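Local coordinates for uncharacterized conserved protein (Ruegeria pomeroyi DSS-3, PDB 3IUS), which is of unknown function but probably binds NAD through a Rossmann-type domain, as do the related NAD-dependent epimerases and dehydratases of the short-chain dehydrogenase/reductase superfamily, at residues V19-L24 against R45-E50; Q27-I32 against V64-I69. One frame throughout, in Å; residues are numbered along the deposited sequence. Where two conformers were deposited one is given.

Contacts 1 and 2 sit about 10 Å apart, centre to centre, on the same parallel sheet of the Rossmann-type fold, and their segments alternate along the chain. Contact 1 is the more buried, with only Arg22 of its touching residues at the surface: a helix, 15-24, meets the turn between helix 41-46 and strand 49-53, through hydroxyls and a backbone carbonyl. Contact 2 is only partly buried, reaches across the sheet from the loop before strand 30-35 to the start of strand 66-69, and depends on two aromatic rings. Strands 30-35 and 49-53 are sheet neighbours and tie the two together: Glu50 N probably bonds to Ile31 O at 2.8 Å, and Arg30 forms a salt bridge with Glu50.

Contact 1: residues V19-L24 against R45-E50; sequences VLSRAL and RASGAE. With EDO (1,2-ethanediol), chain E.
The hydroxyl OG of Ser21 lies 2.7 Å from the carbonyl O of Ser47, but its single proton has a rival acceptor in Arg18 O, one turn back; His13 NE2 is also hydrogen-bonded to Ser21 OG. This is a helix-to-turn contact in a Rossmann-type fold. Helix 15-24 probably follows the glycine-rich nucleotide loop, and its flank meets the turn leading from helix 41-46 into strand 49-53. Ser21 reaches that turn because OG stands between its backbone N and carbonyl carbon (chi1 66°), on the side where Ser47 lies. The two hydroxyls come within 3.2 Å, OG to OG; Ser47 OG is held chiefly by Ile44 O and also by His13 NE2, which therefore links both serines. The turn itself is a Schellman motif: Gly48 takes a positive phi of 93°, and its N donates to Arg45 O at 2.9 Å. Next along the helix, Arg22 comes alongside the turn, with CG 3.6 Å from Ser47 O. In the conformer described, one of two deposited, its chain runs extended from CG to NE and one guanidinium face rests over Ser47 CB. A molecule of 1,2-ethanediol, probably from the crystallisation liquor, lies along the arginine: O1 donates to Val19 O at 2.7 Å, and O2 accepts from Arg22 NH1 at 3.0 Å, a bent bond of 131°.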
loop_
_atom_site.group_PDB
_atom_site.type_symbol
_atom_site.label_atom_id
_atom_site.label_comp_id
_atom_site.label_asym_id
_atom_site.label_seq_id
_atom_site.Cartn_x
_atom_site.Cartn_y
_atom_site.Cartn_z
ATOM N N VAL A 19 7.766 6.976 -4.685
ATOM C CA VAL A 19 8.910 6.827 -3.798
ATOM C C VAL A 19 9.846 5.756 -4.344
ATOM O O VAL A 19 11.064 5.914 -4.293
ATOM C CB VAL A 19 8.511 6.501 -2.345
ATOM C CG1 VAL A 19 7.492 7.506 -1.835
ATOM C CG2 VAL A 19 7.986 5.087 -2.235
ATOM N N LEU A 20 9.279 4.687 -4.889
ATOM C CA LEU A 20 10.083 3.639 -5.504
ATOM C C LEU A 20 10.827 4.180 -6.717
ATOM O O LEU A 20 12.031 3.967 -6.854
ATOM C CB LEU A 20 9.207 2.462 -5.921
ATOM C CG LEU A 20 9.945 1.353 -6.672
ATOM C CD1 LEU A 20 11.070 0.780 -5.825
ATOM C CD2 LEU A 20 8.973 0.267 -7.104
ATOM N N SER A 21 10.113 4.877 -7.598
ATOM C CA SER A 21 10.738 5.411 -8.813
ATOM C C SER A 21 11.876 6.405 -8.520
ATOM O O SER A 21 12.902 6.401 -9.203
ATOM C CB SER A 21 9.699 5.976 -9.799
ATOM O OG SER A 21 9.025 7.115 -9.288
ATOM N N ARG A 22 11.717 7.235 -7.494
ATOM C CA ARG A 22 12.762 8.180 -7.131
ATOM C C ARG A 22 14.024 7.454 -6.665
ATOM O O ARG A 22 15.126 7.998 -6.748
ATOM C CB ARG A 22 12.270 9.157 -6.060
ATOM C CG ARG A 22 11.117 10.040 -6.507
ATOM C CD ARG A 22 10.617 10.932 -5.373
ATOM N NE ARG A 22 9.459 11.724 -5.777
ATOM C CZ ARG A 22 8.241 11.603 -5.255
ATOM N NH1 ARG A 22 8.010 10.728 -4.285
ATOM N NH2 ARG A 22 7.256 12.367 -5.697
ATOM N N ALA A 23 13.856 6.222 -6.186
ATOM C CA ALA A 23 14.967 5.405 -5.720
ATOM C C ALA A 23 15.571 4.600 -6.864
ATOM O O ALA A 23 16.784 4.389 -6.913
ATOM C CB ALA A 23 14.516 4.480 -4.590
ATOM N N LEU A 24 14.727 4.161 -7.792
ATOM C CA LEU A 24 15.188 3.320 -8.900
ATOM C C LEU A 24 15.819 4.103 -10.048
ATOM O O LEU A 24 16.799 3.656 -10.646
ATOM C CB LEU A 24 14.039 2.478 -9.452
ATOM C CG LEU A 24 13.441 1.425 -8.521
ATOM C CD1 LEU A 24 12.357 0.663 -9.256
ATOM C CD2 LEU A 24 14.525 0.484 -8.030
ATOM N N ARG A 45 6.424 12.831 -13.745
ATOM C CA ARG A 45 7.716 13.135 -14.350
ATOM C C ARG A 45 8.766 13.448 -13.282
ATOM O O ARG A 45 9.879 12.925 -13.322
ATOM C CB ARG A 45 7.588 14.292 -15.344
ATOM C CG ARG A 45 8.915 14.765 -15.916
ATOM C CD ARG A 45 8.714 15.729 -17.079
ATOM N NE ARG A 45 8.286 15.038 -18.295
ATOM C CZ ARG A 45 7.062 15.098 -18.809
ATOM N NH1 ARG A 45 6.122 15.828 -18.224
ATOM N NH2 ARG A 45 6.778 14.428 -19.918
ATOM N N ALA A 46 8.403 14.296 -12.324
ATOM C CA ALA A 46 9.306 14.664 -11.235
ATOM C C ALA A 46 9.774 13.463 -10.405
ATOM O O ALA A 46 10.844 13.501 -9.796
ATOM C CB ALA A 46 8.653 15.710 -10.333
ATOM N N SER A 47 8.964 12.406 -10.375
ATOM C CA SER A 47 9.288 11.206 -9.610
ATOM C C SER A 47 10.232 10.309 -10.395
ATOM O O SER A 47 10.603 9.226 -9.935
ATOM C CB SER A 47 8.021 10.430 -9.254
ATOM O OG SER A 47 7.554 9.686 -10.365
ATOM N N GLY A 48 10.621 10.763 -11.581
ATOM C CA GLY A 48 11.596 10.044 -12.382
ATOM C C GLY A 48 11.005 9.075 -13.386
ATOM O O GLY A 48 11.728 8.260 -13.965
ATOM N N ALA A 49 9.695 9.164 -13.600
ATOM C CA ALA A 49 9.010 8.289 -14.543
ATOM C C ALA A 49 8.476 9.062 -15.748
ATOM O O ALA A 49 8.129 10.240 -15.642
ATOM C CB ALA A 49 7.872 7.545 -13.845
ATOM N N GLU A 50 8.428 8.394 -16.897
ATOM C CA GLU A 50 7.772 8.925 -18.091
ATOM C C GLU A 50 6.254 8.849 -17.933
ATOM O O GLU A 50 5.698 7.754 -17.837
ATOM C CB GLU A 50 8.176 8.112 -19.319
ATOM C CG GLU A 50 9.669 8.036 -19.563
ATOM C CD GLU A 50 10.024 7.032 -20.643
ATOM O OE1 GLU A 50 11.214 6.664 -20.747
ATOM O OE2 GLU A 50 9.113 6.613 -21.386
HETATM C C1 EDO E . 11.964 8.514 -1.815
HETATM O O1 EDO E . 12.580 7.531 -2.735
HETATM C C2 EDO E . 11.328 9.708 -2.466
HETATM O O2 EDO E . 10.136 10.419 -2.220
#

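Contact 2: residues Q27-I32 against V64-I69; sequences QGWRII and VTHLLI
The six-membered ring of Trp29 points its edge into one face of the His66 imidazole, a T-shaped pair with the planes at 74° and the ring centroids 4.7 Å apart. CH2 makes the closest approach: it stands over the centre of the imidazole, 3.4 Å from His66 CE1. CZ3 comes down beside it toward ND1, 3.5 Å away. The imidazole has a polar neighbour at its edge, Thr65 OG1, which lies in the ring plane 2.6 Å from His66 ND1; either atom could be the donor. Thr65 OG1 also bonds to Thr7 N, so the threonine links the ring to the beginning of strand 7-11. That strand runs between the two segments. In the parallel sheet of this Rossmann-type fold the order is 49-53, 30-35, 7-11, 66-69, and the pair of rings reaches past the N-terminal end of the intervening strand. Trp29, in the loop just before strand 30-35, has CG anti to the carbonyl carbon (chi1 -76°), which sends the indole across toward His66. The pyrrole side of the indole packs back on helix 15-24, with CD1 3.5 Å from Leu24 O. Beyond the imidazole, His66 touches Leu8 and Trp97, residues of the two strands that flank its own. With an alanine at this position, the CZ3-CH2 edge of Trp29 would probably lose the ring face it packs on, and Thr65 OG1 its ND1 partner. On strand 30-35, the guanidinium of Arg30, whose NE pairs with Glu50 OE1 in a salt bridge, has Ile32 CD1 over the centre of one face, 3.7 Å from its plane.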
loop_
_atom_site.group_PDB
_atom_site.type_symbol
_atom_site.label_atom_id
_atom_site.label_comp_id
_atom_site.label_asym_id
_atom_site.label_seq_id
_atom_site.Cartn_x
_atom_site.Cartn_y
_atom_site.Cartn_z
ATOM N N GLN A 27 19.446 4.655 -10.281
ATOM C CA GLN A 27 20.192 3.410 -10.426
ATOM C C GLN A 27 20.248 2.933 -11.870
ATOM O O GLN A 27 20.845 1.899 -12.168
ATOM C CB GLN A 27 19.597 2.323 -9.535
ATOM C CG GLN A 27 19.444 2.740 -8.086
ATOM C CD GLN A 27 19.016 1.593 -7.197
ATOM O OE1 GLN A 27 19.524 0.479 -7.315
ATOM N NE2 GLN A 27 18.079 1.859 -6.298
ATOM N N GLY A 28 19.623 3.686 -12.767
ATOM C CA GLY A 28 19.690 3.376 -14.185
ATOM C C GLY A 28 18.412 2.794 -14.753
ATOM O O GLY A 28 18.327 2.515 -15.948
ATOM N N TRP A 29 17.415 2.605 -13.895
ATOM C CA TRP A 29 16.124 2.079 -14.325
ATOM C C TRP A 29 15.367 3.056 -15.216
ATOM O O TRP A 29 15.444 4.270 -15.032
ATOM C CB TRP A 29 15.254 1.748 -13.109
ATOM C CG TRP A 29 15.643 0.494 -12.408
ATOM C CD1 TRP A 29 16.715 0.314 -11.582
ATOM C CD2 TRP A 29 14.961 -0.762 -12.461
ATOM N NE1 TRP A 29 16.744 -0.977 -11.121
ATOM C CE2 TRP A 29 15.676 -1.659 -11.644
ATOM C CE3 TRP A 29 13.812 -1.216 -13.118
ATOM C CZ2 TRP A 29 15.281 -2.984 -11.467
ATOM C CZ3 TRP A 29 13.422 -2.532 -12.942
ATOM C CH2 TRP A 29 14.155 -3.400 -12.124
ATOM N N ARG A 30 14.632 2.515 -16.181
ATOM C CA ARG A 30 13.646 3.301 -16.904
ATOM C C ARG A 30 12.273 3.012 -16.305
ATOM O O ARG A 30 11.866 1.856 -16.220
ATOM C CB ARG A 30 13.647 2.951 -18.390
ATOM C CG ARG A 30 12.577 3.689 -19.179
ATOM C CD ARG A 30 12.441 3.162 -20.593
ATOM N NE ARG A 30 11.410 3.891 -21.325
ATOM C CZ ARG A 30 10.718 3.389 -22.341
ATOM N NH1 ARG A 30 10.945 2.150 -22.754
ATOM N NH2 ARG A 30 9.796 4.129 -22.941
ATOM N N ILE A 31 11.572 4.058 -15.874
ATOM C CA ILE A 31 10.232 3.900 -15.316
ATOM C C ILE A 31 9.192 4.651 -16.147
ATOM O O ILE A 31 9.412 5.792 -16.562
ATOM C CB ILE A 31 10.141 4.384 -13.844
ATOM C CG1 ILE A 31 11.208 3.713 -12.975
ATOM C CG2 ILE A 31 8.758 4.112 -13.276
ATOM C CD1 ILE A 31 12.542 4.412 -13.013
ATOM N N ILE A 32 8.066 3.986 -16.386
ATOM C CA ILE A 32 6.923 4.567 -17.077
ATOM C C ILE A 32 5.726 4.521 -16.132
ATOM O O ILE A 32 5.338 3.448 -15.671
ATOM C CB ILE A 32 6.587 3.759 -18.342
ATOM C CG1 ILE A 32 7.818 3.646 -19.241
ATOM C CG2 ILE A 32 5.410 4.379 -19.091
ATOM C CD1 ILE A 32 7.687 2.591 -20.315
ATOM N N VAL A 64 9.247 -3.783 -21.769
ATOM C CA VAL A 64 8.924 -3.779 -20.343
ATOM C C VAL A 64 9.348 -5.086 -19.666
ATOM O O VAL A 64 8.973 -6.176 -20.116
ATOM C CB VAL A 64 7.420 -3.551 -20.100
ATOM C CG1 VAL A 64 7.091 -3.692 -18.617
ATOM C CG2 VAL A 64 6.990 -2.189 -20.625
ATOM N N THR A 65 10.127 -4.969 -18.590
ATOM C CA THR A 65 10.628 -6.141 -17.864
ATOM C C THR A 65 9.914 -6.328 -16.528
ATOM O O THR A 65 9.820 -7.436 -16.001
ATOM C CB THR A 65 12.162 -6.056 -17.612
ATOM O OG1 THR A 65 12.465 -4.882 -16.842
ATOM C CG2 THR A 65 12.924 -6.004 -18.922
ATOM N N HIS A 66 9.407 -5.234 -15.979
ATOM C CA HIS A 66 8.778 -5.271 -14.677
ATOM C C HIS A 66 7.440 -4.546 -14.745
ATOM O O HIS A 66 7.332 -3.496 -15.376
ATOM C CB HIS A 66 9.679 -4.603 -13.637
ATOM C CG HIS A 66 10.958 -5.339 -13.376
ATOM N ND1 HIS A 66 11.965 -5.443 -14.313
ATOM C CD2 HIS A 66 11.399 -5.996 -12.278
ATOM C CE1 HIS A 66 12.965 -6.140 -13.807
ATOM N NE2 HIS A 66 12.646 -6.494 -12.575
ATOM N N LEU A 67 6.430 -5.126 -14.100
ATOM C CA LEU A 67 5.112 -4.506 -13.964
ATOM C C LEU A 67 4.788 -4.222 -12.503
ATOM O O LEU A 67 4.979 -5.075 -11.640
ATOM C CB LEU A 67 4.035 -5.433 -14.530
ATOM C CG LEU A 67 3.300 -5.088 -15.820
ATOM C CD1 LEU A 67 4.229 -4.467 -16.848
ATOM C CD2 LEU A 67 2.594 -6.330 -16.373
ATOM N N LEU A 68 4.294 -3.021 -12.228
ATOM C CA LEU A 68 3.783 -2.700 -10.901
ATOM C C LEU A 68 2.348 -2.184 -11.033
ATOM O O LEU A 68 2.044 -1.405 -11.938
ATOM C CB LEU A 68 4.671 -1.664 -10.212
ATOM C CG LEU A 68 4.198 -1.201 -8.829
ATOM C CD1 LEU A 68 4.269 -2.344 -7.812
ATOM C CD2 LEU A 68 4.998 0.004 -8.341
ATOM N N ILE A 69 1.470 -2.625 -10.141
ATOM C CA ILE A 69 0.058 -2.252 -10.200
ATOM C C ILE A 69 -0.418 -1.627 -8.898
ATOM O O ILE A 69 -0.483 -2.305 -7.875
ATOM C CB ILE A 69 -0.827 -3.479 -10.472
ATOM C CG1 ILE A 69 -0.285 -4.287 -11.655
ATOM C CG2 ILE A 69 -2.281 -3.064 -10.670
ATOM C CD1 ILE A 69 -0.463 -3.620 -12.985
#